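Long-range contacts in adhesin LabA (Helicobacter pylori, PDB 6GMM), which probably attaches the bacterium to the gastric mucosa, acting as a lectin-like adhesin of the SabA family with specificity for LacdiNAc sugars: residues P57-V62 with K150-L155; Q96-T101 with N130-N135; N100-Q105 with K136-I141; T160-T165 with I182-N187. One frame throughout, in Å; residues are numbered along the deposited sequence.

Contact 1 of 4, residues P57-V62 with K150-L155; sequences PAYQAV and KDIPAL
At the start of helix 57-76, Y59 and A58 meet the irregular loop that leads from helix 128-145 to strand 161-165. The phenol hydroxyl Y59 OH donates a 2.7 Å hydrogen bond to the backbone oxygen I152 O, standing 19° out of that carbonyl's plane. Y59 CG lies anti to its backbone N (chi1 -170°), which carries the ring out from the helix to the loop, and I152 O and P153 O both lie at the ring's edge, P153 O being 3.6 Å from Y59 CE1. Tyrosine suits this place because its long flat side chain ends in a donor for a carbonyl in a loop without regular secondary structure; K53 NZ gives the same I152 O a second bond. In this adhesin domain of the SabA family, helical for the most part, a loop is thus tied to the helix through one main-chain oxygen, I152 O. Water 1 accepts from I152 N at 2.8 Å and donates a weak bond to Y59 OH. Farther along, L155 sets its two methyls on different helix residues: CD1 presses on A58 CB at 3.5 Å, tight for two carbons, where the small A58 leaves room for it, and CD2 reaches V62 CG2 at 4.1 Å.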
loop_
_atom_site.group_PDB
_atom_site.type_symbol
_atom_site.label_atom_id
_atom_site.label_comp_id
_atom_site.label_asym_id
_atom_site.label_seq_id
_atom_site.Cartn_x
_atom_site.Cartn_y
_atom_site.Cartn_z
ATOM N N PRO A 57 0.036 -5.656 7.019
ATOM C CA PRO A 57 0.108 -5.441 5.564
ATOM C C PRO A 57 0.979 -4.236 5.189
ATOM O O PRO A 57 1.539 -4.244 4.104
ATOM C CB PRO A 57 -1.347 -5.231 5.153
ATOM C CG PRO A 57 -2.172 -5.784 6.296
ATOM C CD PRO A 57 -1.355 -5.525 7.518
ATOM N N ALA A 58 1.154 -3.253 6.094
ATOM C CA ALA A 58 1.993 -2.074 5.849
ATOM C C ALA A 58 3.475 -2.546 5.763
ATOM O O ALA A 58 4.117 -2.422 4.718
ATOM C CB ALA A 58 1.812 -1.073 6.981
ATOM N N TYR A 59 3.961 -3.192 6.840
ATOM C CA TYR A 59 5.299 -3.768 6.920
ATOM C C TYR A 59 5.558 -4.753 5.779
ATOM O O TYR A 59 6.568 -4.604 5.106
ATOM C CB TYR A 59 5.498 -4.451 8.275
ATOM C CG TYR A 59 6.932 -4.865 8.510
ATOM C CD1 TYR A 59 7.841 -3.993 9.105
ATOM C CD2 TYR A 59 7.368 -6.149 8.192
ATOM C CE1 TYR A 59 9.146 -4.394 9.384
ATOM C CE2 TYR A 59 8.657 -6.569 8.496
ATOM C CZ TYR A 59 9.557 -5.675 9.049
ATOM O OH TYR A 59 10.831 -6.093 9.313
ATOM N N GLN A 60 4.645 -5.724 5.525
ATOM C CA GLN A 60 4.844 -6.666 4.413
ATOM C C GLN A 60 4.836 -5.928 3.087
ATOM O O GLN A 60 5.555 -6.339 2.192
ATOM C CB GLN A 60 3.784 -7.774 4.383
ATOM C CG GLN A 60 3.708 -8.583 5.669
ATOM C CD GLN A 60 4.977 -9.356 5.877
ATOM O OE1 GLN A 60 5.424 -10.087 4.994
ATOM N NE2 GLN A 60 5.606 -9.170 7.028
ATOM N N ALA A 61 4.066 -4.824 2.950
ATOM C CA ALA A 61 4.083 -4.097 1.655
ATOM C C ALA A 61 5.453 -3.538 1.356
ATOM O O ALA A 61 5.927 -3.657 0.220
ATOM C CB ALA A 61 3.032 -2.993 1.612
ATOM N N VAL A 62 6.106 -2.963 2.392
ATOM C CA VAL A 62 7.450 -2.397 2.332
ATOM C C VAL A 62 8.374 -3.508 1.921
ATOM O O VAL A 62 9.013 -3.395 0.881
ATOM C CB VAL A 62 7.882 -1.799 3.695
ATOM C CG1 VAL A 62 9.345 -1.338 3.666
ATOM C CG2 VAL A 62 6.968 -0.660 4.114
ATOM N N LYS A 150 15.567 -10.033 9.107
ATOM C CA LYS A 150 14.425 -9.496 9.881
ATOM C C LYS A 150 14.736 -8.196 10.668
ATOM O O LYS A 150 13.926 -7.777 11.490
ATOM C CB LYS A 150 13.929 -10.578 10.871
ATOM C CG LYS A 150 13.228 -11.762 10.224
ATOM C CD LYS A 150 13.634 -13.048 10.916
ATOM C CE LYS A 150 12.628 -14.155 10.715
ATOM N NZ LYS A 150 12.862 -15.289 11.654
ATOM N N ASP A 151 15.879 -7.557 10.406
ATOM C CA ASP A 151 16.342 -6.391 11.159
ATOM C C ASP A 151 15.562 -5.081 10.945
ATOM O O ASP A 151 15.696 -4.175 11.786
ATOM C CB ASP A 151 17.842 -6.153 10.910
ATOM C CG ASP A 151 18.782 -7.156 11.576
ATOM O OD1 ASP A 151 18.285 -8.060 12.303
ATOM O OD2 ASP A 151 20.011 -7.021 11.398
ATOM N N ILE A 152 14.766 -4.961 9.856
ATOM C CA ILE A 152 14.026 -3.710 9.612
ATOM C C ILE A 152 12.980 -3.479 10.716
ATOM O O ILE A 152 12.083 -4.309 10.883
ATOM C CB ILE A 152 13.410 -3.588 8.185
ATOM C CG1 ILE A 152 14.463 -3.854 7.085
ATOM C CG2 ILE A 152 12.721 -2.211 7.987
ATOM C CD1 ILE A 152 13.841 -4.116 5.769
ATOM N N PRO A 153 13.069 -2.357 11.469
ATOM C CA PRO A 153 12.081 -2.112 12.530
ATOM C C PRO A 153 10.682 -1.844 11.999
ATOM O O PRO A 153 10.524 -1.379 10.861
ATOM C CB PRO A 153 12.604 -0.848 13.231
ATOM C CG PRO A 153 14.032 -0.659 12.750
ATOM C CD PRO A 153 14.058 -1.262 11.390
ATOM N N ALA A 154 9.668 -2.075 12.882
ATOM C CA ALA A 154 8.245 -1.802 12.675
ATOM C C ALA A 154 8.075 -0.315 12.342
ATOM O O ALA A 154 8.846 0.519 12.840
ATOM C CB ALA A 154 7.482 -2.137 13.925
ATOM N N LEU A 155 7.068 0.017 11.514
ATOM C CA LEU A 155 6.864 1.361 10.975
ATOM C C LEU A 155 6.810 2.495 12.025
ATOM O O LEU A 155 7.210 3.619 11.708
ATOM C CB LEU A 155 5.628 1.393 10.056
ATOM C CG LEU A 155 5.648 0.439 8.841
ATOM C CD1 LEU A 155 4.589 0.814 7.867
ATOM C CD2 LEU A 155 6.989 0.467 8.100
HETATM O O HOH W 1 13.859 -6.917 8.021
#

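Contact 2 of 4, residues Q96-T101 with N130-N135; sequences QTFHNT and NYAKIN
Strand 96-98 and helix 130-135 run in nearly the same direction, 25° apart with their axes 9.9 Å from each other at closest approach, and no direct hydrogen bond joins them. The gap is filled chiefly by F98. Its ring lies obliquely against that of Y131, the planes 41° apart and the centroids 5.0 Å, with Y131 CD1 over one face of the phenylalanine, displaced toward the rim. The far edge atom F98 CE2 reaches the helix itself, 3.6 Å from A132 CA; the small alanine lets the ring settle on the backbone. With chi1 at -168° the Y131 ring leaves beside the carbonyl carbon and extends from the helix past F98 as far as T101, whose methyl CG2 stands near the plane of the tyrosine ring, 3.3 Å from Y131 OH. The same methyl touches N135 OD1 at 3.7 Å. That oxygen accepts a bond from Q139 NE2, which leaves the amide nitrogen pointing toward the strand: N135 ND2 gives a 2.9 Å bond to water 2, and the water donates to H99 O. An asparagine thus serves helix and loop with one flat group. Y131 also meets W73, I111 and C113, the last disulfide-bonded to C83, so the contact is an aromatic-centred packing of a two-stranded antiparallel hairpin, 96-98 with 111-113, against helix 128-145.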
loop_
_atom_site.group_PDB
_atom_site.type_symbol
_atom_site.label_atom_id
_atom_site.label_comp_id
_atom_site.label_asym_id
_atom_site.label_seq_id
_atom_site.Cartn_x
_atom_site.Cartn_y
_atom_site.Cartn_z
ATOM N N GLN A 96 36.728 1.851 -10.715
ATOM C CA GLN A 96 36.455 1.462 -9.326
ATOM C C GLN A 96 36.131 -0.037 -9.175
ATOM O O GLN A 96 35.710 -0.681 -10.142
ATOM C CB GLN A 96 35.304 2.281 -8.768
ATOM C CG GLN A 96 35.499 3.791 -8.712
ATOM C CD GLN A 96 34.271 4.458 -8.173
ATOM O OE1 GLN A 96 33.666 3.990 -7.205
ATOM N NE2 GLN A 96 33.869 5.565 -8.788
ATOM N N THR A 97 36.341 -0.579 -7.952
ATOM C CA THR A 97 36.103 -1.980 -7.563
ATOM C C THR A 97 35.061 -2.028 -6.420
ATOM O O THR A 97 35.166 -1.270 -5.434
ATOM C CB THR A 97 37.445 -2.691 -7.199
ATOM O OG1 THR A 97 38.323 -2.672 -8.329
ATOM C CG2 THR A 97 37.252 -4.145 -6.740
ATOM N N PHE A 98 34.051 -2.927 -6.572
ATOM C CA PHE A 98 32.947 -3.077 -5.649
ATOM C C PHE A 98 32.858 -4.512 -5.128
ATOM O O PHE A 98 32.801 -5.471 -5.902
ATOM C CB PHE A 98 31.647 -2.621 -6.330
ATOM C CG PHE A 98 31.748 -1.257 -7.001
ATOM C CD1 PHE A 98 32.170 -1.142 -8.328
ATOM C CD2 PHE A 98 31.427 -0.098 -6.308
ATOM C CE1 PHE A 98 32.267 0.118 -8.943
ATOM C CE2 PHE A 98 31.502 1.152 -6.930
ATOM C CZ PHE A 98 31.946 1.255 -8.239
ATOM N N HIS A 99 32.904 -4.651 -3.803
ATOM C CA HIS A 99 32.812 -5.937 -3.124
ATOM C C HIS A 99 31.370 -6.223 -2.734
ATOM O O HIS A 99 30.545 -5.300 -2.659
ATOM C CB HIS A 99 33.670 -5.901 -1.873
ATOM C CG HIS A 99 35.121 -5.949 -2.189
ATOM N ND1 HIS A 99 35.831 -4.800 -2.490
ATOM C CD2 HIS A 99 35.924 -7.020 -2.356
ATOM C CE1 HIS A 99 37.050 -5.204 -2.787
ATOM N NE2 HIS A 99 37.152 -6.535 -2.727
ATOM N N ASN A 100 31.086 -7.505 -2.411
ATOM C CA ASN A 100 29.790 -7.997 -1.954
ATOM C C ASN A 100 28.679 -7.732 -2.945
ATOM O O ASN A 100 27.524 -7.728 -2.558
ATOM C CB ASN A 100 29.446 -7.456 -0.551
ATOM C CG ASN A 100 30.593 -7.552 0.411
ATOM O OD1 ASN A 100 31.154 -8.635 0.646
ATOM N ND2 ASN A 100 30.976 -6.415 0.973
ATOM N N THR A 101 29.009 -7.568 -4.230
ATOM C CA THR A 101 27.988 -7.358 -5.246
ATOM C C THR A 101 27.149 -8.653 -5.468
ATOM O O THR A 101 27.535 -9.727 -4.975
ATOM C CB THR A 101 28.612 -6.835 -6.563
ATOM O OG1 THR A 101 29.424 -7.850 -7.159
ATOM C CG2 THR A 101 29.373 -5.528 -6.376
ATOM N N ASN A 130 27.281 5.286 -12.165
ATOM C CA ASN A 130 25.956 4.665 -12.006
ATOM C C ASN A 130 26.072 3.298 -11.320
ATOM O O ASN A 130 25.169 2.896 -10.643
ATOM C CB ASN A 130 25.251 4.535 -13.333
ATOM C CG ASN A 130 24.752 5.855 -13.862
ATOM O OD1 ASN A 130 24.468 6.798 -13.120
ATOM N ND2 ASN A 130 24.604 5.944 -15.165
ATOM N N TYR A 131 27.171 2.585 -11.491
ATOM C CA TYR A 131 27.303 1.310 -10.796
ATOM C C TYR A 131 27.448 1.621 -9.309
ATOM O O TYR A 131 26.712 1.042 -8.510
ATOM C CB TYR A 131 28.460 0.436 -11.331
ATOM C CG TYR A 131 28.373 -0.974 -10.785
ATOM C CD1 TYR A 131 28.733 -1.256 -9.469
ATOM C CD2 TYR A 131 27.832 -2.005 -11.547
ATOM C CE1 TYR A 131 28.583 -2.533 -8.936
ATOM C CE2 TYR A 131 27.684 -3.287 -11.027
ATOM C CZ TYR A 131 28.045 -3.542 -9.714
ATOM O OH TYR A 131 27.857 -4.785 -9.165
ATOM N N ALA A 132 28.291 2.613 -8.965
ATOM C CA ALA A 132 28.536 3.043 -7.592
ATOM C C ALA A 132 27.229 3.439 -6.903
ATOM O O ALA A 132 26.990 3.017 -5.767
ATOM C CB ALA A 132 29.547 4.200 -7.568
ATOM N N LYS A 133 26.363 4.208 -7.626
ATOM C CA LYS A 133 25.045 4.708 -7.195
ATOM C C LYS A 133 24.101 3.548 -6.845
ATOM O O LYS A 133 23.571 3.498 -5.724
ATOM C CB LYS A 133 24.423 5.563 -8.319
ATOM C CG LYS A 133 23.423 6.597 -7.852
ATOM C CD LYS A 133 22.870 7.445 -9.009
ATOM C CE LYS A 133 23.667 8.704 -9.267
ATOM N NZ LYS A 133 23.270 9.365 -10.542
ATOM N N ILE A 134 23.879 2.639 -7.810
ATOM C CA ILE A 134 23.030 1.452 -7.650
ATOM C C ILE A 134 23.617 0.563 -6.520
ATOM O O ILE A 134 22.884 0.166 -5.621
ATOM C CB ILE A 134 22.907 0.662 -8.976
ATOM C CG1 ILE A 134 22.257 1.504 -10.087
ATOM C CG2 ILE A 134 22.191 -0.677 -8.746
ATOM C CD1 ILE A 134 22.191 0.867 -11.494
ATOM N N ASN A 135 24.923 0.288 -6.561
ATOM C CA ASN A 135 25.589 -0.531 -5.531
ATOM C C ASN A 135 25.390 -0.010 -4.105
ATOM O O ASN A 135 25.175 -0.828 -3.202
ATOM C CB ASN A 135 27.084 -0.707 -5.785
ATOM C CG ASN A 135 27.726 -1.639 -4.775
ATOM O OD1 ASN A 135 27.387 -2.841 -4.713
ATOM N ND2 ASN A 135 28.559 -1.061 -3.873
HETATM O O HOH W 2 30.121 -2.698 -2.027
#

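Contact 3 of 4, residues N100-Q105 with K136-I141; sequences NTPSNQ and KAYQII
Y138 projects from helix 128-145 toward P102 in the loop that links the two strands of the 96-98/111-113 hairpin, and beside it Q139 reaches N100. From the tyrosine CB a chi1 of 172° turns CG away from the backbone N, directing the ring out from the helix. Farther out along one edge, CE2 is 4.1 Å from P102 CD, with N100 O close to the ring plane at that edge. At CZ the proline lies over one face, P102 CG being 4.0 Å from Y138 CZ and offset toward the rim. A proline suits this place: its puckered, rigid ring offers CH groups to an aromatic face while leaving no N-H in the loop to be satisfied. The tip, Y138 OH, is polar and is held by Q74 NE2 and by water 3, at 2.7 Å, which in turn donates to N100 O. W73 meets the tyrosine ring edge-to-face, so helix 57-76 helps to enclose both residues.

Q139 is the second reach. Bent at chi2 (-59°), it folds its amide back toward the loop, and NE2 points straight at the carbonyl of N100, although the bond to N100 O is long and weak; the stronger partner of NE2 is N135 OD1, one turn earlier in the helix. Glutamine suits the spot because its amide can donate and accept at once. Water 4 completes the small network, donating one bond to Q139 OE1 and another to N100 O, each 3.0 Å long.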
loop_
_atom_site.group_PDB
_atom_site.type_symbol
_atom_site.label_atom_id
_atom_site.label_comp_id
_atom_site.label_asym_id
_atom_site.label_seq_id
_atom_site.Cartn_x
_atom_site.Cartn_y
_atom_site.Cartn_z
ATOM N N ASN A 100 31.086 -7.505 -2.411
ATOM C CA ASN A 100 29.790 -7.997 -1.954
ATOM C C ASN A 100 28.679 -7.732 -2.945
ATOM O O ASN A 100 27.524 -7.728 -2.558
ATOM C CB ASN A 100 29.446 -7.456 -0.551
ATOM C CG ASN A 100 30.593 -7.552 0.411
ATOM O OD1 ASN A 100 31.154 -8.635 0.646
ATOM N ND2 ASN A 100 30.976 -6.415 0.973
ATOM N N THR A 101 29.009 -7.568 -4.230
ATOM C CA THR A 101 27.988 -7.358 -5.246
ATOM C C THR A 101 27.149 -8.653 -5.468
ATOM O O THR A 101 27.535 -9.727 -4.975
ATOM C CB THR A 101 28.612 -6.835 -6.563
ATOM O OG1 THR A 101 29.424 -7.850 -7.159
ATOM C CG2 THR A 101 29.373 -5.528 -6.376
ATOM N N PRO A 102 26.002 -8.574 -6.198
ATOM C CA PRO A 102 25.230 -9.800 -6.441
ATOM C C PRO A 102 26.069 -10.881 -7.109
ATOM O O PRO A 102 26.812 -10.602 -8.037
ATOM C CB PRO A 102 24.111 -9.346 -7.390
ATOM C CG PRO A 102 24.031 -7.874 -7.241
ATOM C CD PRO A 102 25.374 -7.391 -6.845
ATOM N N SER A 103 25.967 -12.104 -6.606
ATOM C CA SER A 103 26.612 -13.290 -7.155
ATOM C C SER A 103 26.403 -13.349 -8.691
ATOM O O SER A 103 25.262 -13.193 -9.179
ATOM C CB SER A 103 25.984 -14.534 -6.534
ATOM O OG SER A 103 26.570 -14.857 -5.286
ATOM N N ASN A 104 27.492 -13.557 -9.443
ATOM C CA ASN A 104 27.398 -13.673 -10.896
ATOM C C ASN A 104 27.141 -15.133 -11.286
ATOM O O ASN A 104 26.923 -15.962 -10.394
ATOM C CB ASN A 104 28.593 -13.014 -11.619
ATOM C CG ASN A 104 29.950 -13.648 -11.399
ATOM O OD1 ASN A 104 30.092 -14.863 -11.270
ATOM N ND2 ASN A 104 30.996 -12.837 -11.450
ATOM N N GLN A 105 27.168 -15.455 -12.597
ATOM C CA GLN A 105 26.876 -16.805 -13.070
ATOM C C GLN A 105 27.915 -17.850 -12.601
ATOM O O GLN A 105 27.603 -19.044 -12.647
ATOM C CB GLN A 105 26.625 -16.859 -14.594
ATOM C CG GLN A 105 27.800 -16.512 -15.497
ATOM C CD GLN A 105 27.985 -15.031 -15.771
ATOM O OE1 GLN A 105 28.246 -14.211 -14.865
ATOM N NE2 GLN A 105 27.947 -14.674 -17.055
ATOM N N LYS A 136 25.515 1.337 -3.899
ATOM C CA LYS A 136 25.418 1.955 -2.575
ATOM C C LYS A 136 24.035 1.696 -2.044
ATOM O O LYS A 136 23.886 1.244 -0.911
ATOM C CB LYS A 136 25.738 3.465 -2.626
ATOM C CG LYS A 136 25.712 4.165 -1.268
ATOM C CD LYS A 136 26.300 5.564 -1.366
ATOM C CE LYS A 136 26.190 6.328 -0.070
ATOM N NZ LYS A 136 27.026 7.556 -0.084
ATOM N N ALA A 137 23.025 1.939 -2.891
ATOM C CA ALA A 137 21.627 1.715 -2.578
ATOM C C ALA A 137 21.407 0.237 -2.195
ATOM O O ALA A 137 20.845 -0.030 -1.135
ATOM C CB ALA A 137 20.765 2.091 -3.765
ATOM N N TYR A 138 21.908 -0.704 -3.020
ATOM C CA TYR A 138 21.788 -2.144 -2.784
ATOM C C TYR A 138 22.418 -2.549 -1.435
ATOM O O TYR A 138 21.822 -3.317 -0.678
ATOM C CB TYR A 138 22.428 -2.918 -3.957
ATOM C CG TYR A 138 22.536 -4.414 -3.751
ATOM C CD1 TYR A 138 21.470 -5.258 -4.043
ATOM C CD2 TYR A 138 23.719 -4.992 -3.305
ATOM C CE1 TYR A 138 21.587 -6.642 -3.915
ATOM C CE2 TYR A 138 23.834 -6.369 -3.133
ATOM C CZ TYR A 138 22.772 -7.191 -3.460
ATOM O OH TYR A 138 22.899 -8.544 -3.308
ATOM N N GLN A 139 23.610 -2.009 -1.138
ATOM C CA GLN A 139 24.326 -2.333 0.097
ATOM C C GLN A 139 23.588 -1.868 1.316
ATOM O O GLN A 139 23.588 -2.596 2.301
ATOM C CB GLN A 139 25.794 -1.847 0.103
ATOM C CG GLN A 139 26.691 -2.419 -0.987
ATOM C CD GLN A 139 26.842 -3.916 -1.006
ATOM O OE1 GLN A 139 26.782 -4.597 0.031
ATOM N NE2 GLN A 139 27.086 -4.450 -2.200
ATOM N N ILE A 140 22.903 -0.696 1.249
ATOM C CA ILE A 140 22.104 -0.186 2.383
ATOM C C ILE A 140 20.920 -1.110 2.651
ATOM O O ILE A 140 20.644 -1.432 3.811
ATOM C CB ILE A 140 21.698 1.313 2.246
ATOM C CG1 ILE A 140 22.960 2.219 2.349
ATOM C CG2 ILE A 140 20.692 1.685 3.330
ATOM C CD1 ILE A 140 22.831 3.754 1.890
ATOM N N ILE A 141 20.215 -1.526 1.577
ATOM C CA ILE A 141 19.089 -2.449 1.673
ATOM C C ILE A 141 19.538 -3.744 2.328
ATOM O O ILE A 141 18.918 -4.175 3.294
ATOM C CB ILE A 141 18.406 -2.701 0.301
ATOM C CG1 ILE A 141 17.767 -1.390 -0.226
ATOM C CG2 ILE A 141 17.350 -3.827 0.431
ATOM C CD1 ILE A 141 17.245 -1.422 -1.632
HETATM O O HOH W 3 24.833 -9.363 -1.653
HETATM O O HOH W 4 25.977 -7.497 0.050
#

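Contact 4 of 4, residues T160-T165 with I182-N187; sequences TELKFT and IVTKNN
A two-stranded antiparallel beta hairpin, whose connecting residues 168-179 are not modelled, brings L162 and F164 of strand 161-165 against T184 and I182 of strand 181-185. L162 with T184 and F164 with I182 are hydrogen-bonded pairs, and each exchanges two backbone bonds. Both bonds of the first pair are nearly straight at the hydrogen, but T184 N lies close to the axis of the L162 carbonyl while L162 N, 2.7 Å from T184 O, sits 38° above the plane of the T184 carbonyl. N186 N adds a fifth bond to T160 O, also 2.7 Å, where N186 centres an inverse gamma turn that takes the chain out of the sheet. Between these pairs, K163 and V183 form a non-hydrogen-bonded pair, their side chains side by side with V183 CG2 3.8 Å from K163 CG. Here the valine's branched shape suits a strand, while the end of the exposed lysine leads away from the strand pair. E161 OE1 lies 3.5 Å from V183 CG1.

The other face, with L162, F164, I182 and T184, is mostly apolar. F164 CG sits between its backbone N and carbonyl carbon (chi1 67°), which swings the ring over its neighbour I182: CE2 reaches I182 CD1 at 3.6 Å, and I182 CB lies over one face toward the rim. L162, F164 and I182 rest on I140 of helix 128-145; T184 touches V190 and N186 touches L191 on helix 188-205, which N187 caps at its N-terminus.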
loop_
_atom_site.group_PDB
_atom_site.type_symbol
_atom_site.label_atom_id
_atom_site.label_comp_id
_atom_site.label_asym_id
_atom_site.label_seq_id
_atom_site.Cartn_x
_atom_site.Cartn_y
_atom_site.Cartn_z
ATOM N N THR A 160 15.990 4.292 14.290
ATOM C CA THR A 160 17.023 3.266 14.490
ATOM C C THR A 160 18.169 3.546 13.500
ATOM O O THR A 160 17.917 3.631 12.301
ATOM C CB THR A 160 16.442 1.840 14.394
ATOM O OG1 THR A 160 15.442 1.694 15.404
ATOM C CG2 THR A 160 17.516 0.754 14.587
ATOM N N GLU A 161 19.406 3.732 14.012
ATOM C CA GLU A 161 20.596 4.041 13.205
ATOM C C GLU A 161 21.153 2.823 12.469
ATOM O O GLU A 161 21.257 1.728 13.040
ATOM C CB GLU A 161 21.694 4.685 14.083
ATOM C CG GLU A 161 22.941 5.144 13.332
ATOM C CD GLU A 161 24.169 5.406 14.189
ATOM O OE1 GLU A 161 24.714 6.531 14.105
ATOM O OE2 GLU A 161 24.605 4.486 14.924
ATOM N N LEU A 162 21.533 3.041 11.199
ATOM C CA LEU A 162 22.199 2.068 10.346
ATOM C C LEU A 162 23.601 2.628 10.051
ATOM O O LEU A 162 23.727 3.718 9.475
ATOM C CB LEU A 162 21.414 1.802 9.047
ATOM C CG LEU A 162 21.918 0.625 8.197
ATOM C CD1 LEU A 162 21.638 -0.726 8.867
ATOM C CD2 LEU A 162 21.297 0.650 6.829
ATOM N N LYS A 163 24.644 1.918 10.514
ATOM C CA LYS A 163 26.031 2.367 10.359
ATOM C C LYS A 163 26.994 1.243 9.943
ATOM O O LYS A 163 27.185 0.275 10.686
ATOM C CB LYS A 163 26.508 3.072 11.644
ATOM C CG LYS A 163 27.701 3.996 11.441
ATOM C CD LYS A 163 28.132 4.671 12.743
ATOM C CE LYS A 163 29.028 3.819 13.615
ATOM N NZ LYS A 163 29.379 4.511 14.885
ATOM N N PHE A 164 27.615 1.397 8.765
ATOM C CA PHE A 164 28.568 0.435 8.199
ATOM C C PHE A 164 29.468 1.107 7.165
ATOM O O PHE A 164 29.093 2.119 6.572
ATOM C CB PHE A 164 27.850 -0.785 7.571
ATOM C CG PHE A 164 27.028 -0.458 6.343
ATOM C CD1 PHE A 164 25.757 0.089 6.461
ATOM C CD2 PHE A 164 27.528 -0.692 5.067
ATOM C CE1 PHE A 164 25.017 0.422 5.326
ATOM C CE2 PHE A 164 26.778 -0.368 3.930
ATOM C CZ PHE A 164 25.525 0.175 4.068
ATOM N N THR A 165 30.624 0.490 6.911
ATOM C CA THR A 165 31.616 0.922 5.922
ATOM C C THR A 165 31.457 0.090 4.654
ATOM O O THR A 165 31.369 -1.143 4.715
ATOM C CB THR A 165 33.023 0.809 6.516
ATOM O OG1 THR A 165 33.108 1.666 7.651
ATOM C CG2 THR A 165 34.121 1.184 5.529
ATOM N N ILE A 182 28.896 4.787 5.890
ATOM C CA ILE A 182 27.508 5.220 5.781
ATOM C C ILE A 182 26.886 5.352 7.159
ATOM O O ILE A 182 26.986 4.438 7.985
ATOM C CB ILE A 182 26.702 4.274 4.857
ATOM C CG1 ILE A 182 27.261 4.294 3.419
ATOM C CG2 ILE A 182 25.209 4.576 4.865
ATOM C CD1 ILE A 182 27.745 3.011 2.998
ATOM N N VAL A 183 26.284 6.522 7.413
ATOM C CA VAL A 183 25.540 6.814 8.642
ATOM C C VAL A 183 24.171 7.277 8.196
ATOM O O VAL A 183 24.050 8.351 7.605
ATOM C CB VAL A 183 26.224 7.820 9.601
ATOM C CG1 VAL A 183 25.496 7.849 10.934
ATOM C CG2 VAL A 183 27.700 7.479 9.809
ATOM N N THR A 184 23.156 6.416 8.387
ATOM C CA THR A 184 21.756 6.678 8.016
ATOM C C THR A 184 20.792 5.977 8.991
ATOM O O THR A 184 21.236 5.508 10.047
ATOM C CB THR A 184 21.505 6.337 6.519
ATOM O OG1 THR A 184 20.211 6.832 6.158
ATOM C CG2 THR A 184 21.605 4.836 6.216
ATOM N N LYS A 185 19.469 5.958 8.674
ATOM C CA LYS A 185 18.461 5.309 9.519
ATOM C C LYS A 185 17.967 4.011 8.868
ATOM O O LYS A 185 17.837 3.930 7.633
ATOM C CB LYS A 185 17.260 6.245 9.835
ATOM C CG LYS A 185 17.570 7.591 10.511
ATOM C CD LYS A 185 18.017 7.461 11.961
ATOM C CE LYS A 185 18.363 8.799 12.566
ATOM N NZ LYS A 185 19.144 8.643 13.827
ATOM N N ASN A 186 17.713 2.991 9.703
ATOM C CA ASN A 186 17.132 1.726 9.278
ATOM C C ASN A 186 15.653 1.982 9.453
ATOM O O ASN A 186 15.071 1.697 10.514
ATOM C CB ASN A 186 17.568 0.533 10.147
ATOM C CG ASN A 186 17.114 -0.799 9.573
ATOM O OD1 ASN A 186 16.284 -0.852 8.659
ATOM N ND2 ASN A 186 17.671 -1.916 10.065
ATOM N N ASN A 187 15.062 2.635 8.449
ATOM C CA ASN A 187 13.647 2.974 8.478
ATOM C C ASN A 187 13.130 2.870 7.072
ATOM O O ASN A 187 13.926 2.963 6.132
ATOM C CB ASN A 187 13.401 4.329 9.147
ATOM C CG ASN A 187 13.596 5.575 8.308
ATOM O OD1 ASN A 187 13.355 5.615 7.095
ATOM N ND2 ASN A 187 13.908 6.670 8.975
#

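How the contacts relate
Contacts 2 and 3 form one continuous patch, their centres 7 Å apart; they share N100 and T101, and both use helix 128-145. A neighbouring part of that helix, at I140, serves contact 4, where I140 CG2 meets L162 CD2 at 3.7 Å and I140 CG1 meets F164 CZ at 3.7 Å, although the centres of contacts 3 and 4 lie 17 Å apart. Contact 1 meets contact 4 at the end of the hairpin 161-165/181-185 where N186 lies: P153 CD comes within 3.2 Å of N186 O. Contacts 1 and 2 do not touch, their nearest atoms being about 15 Å apart. Helix 128-145 therefore connects the two hairpins, while the sugar-binding site is not identified by these contacts.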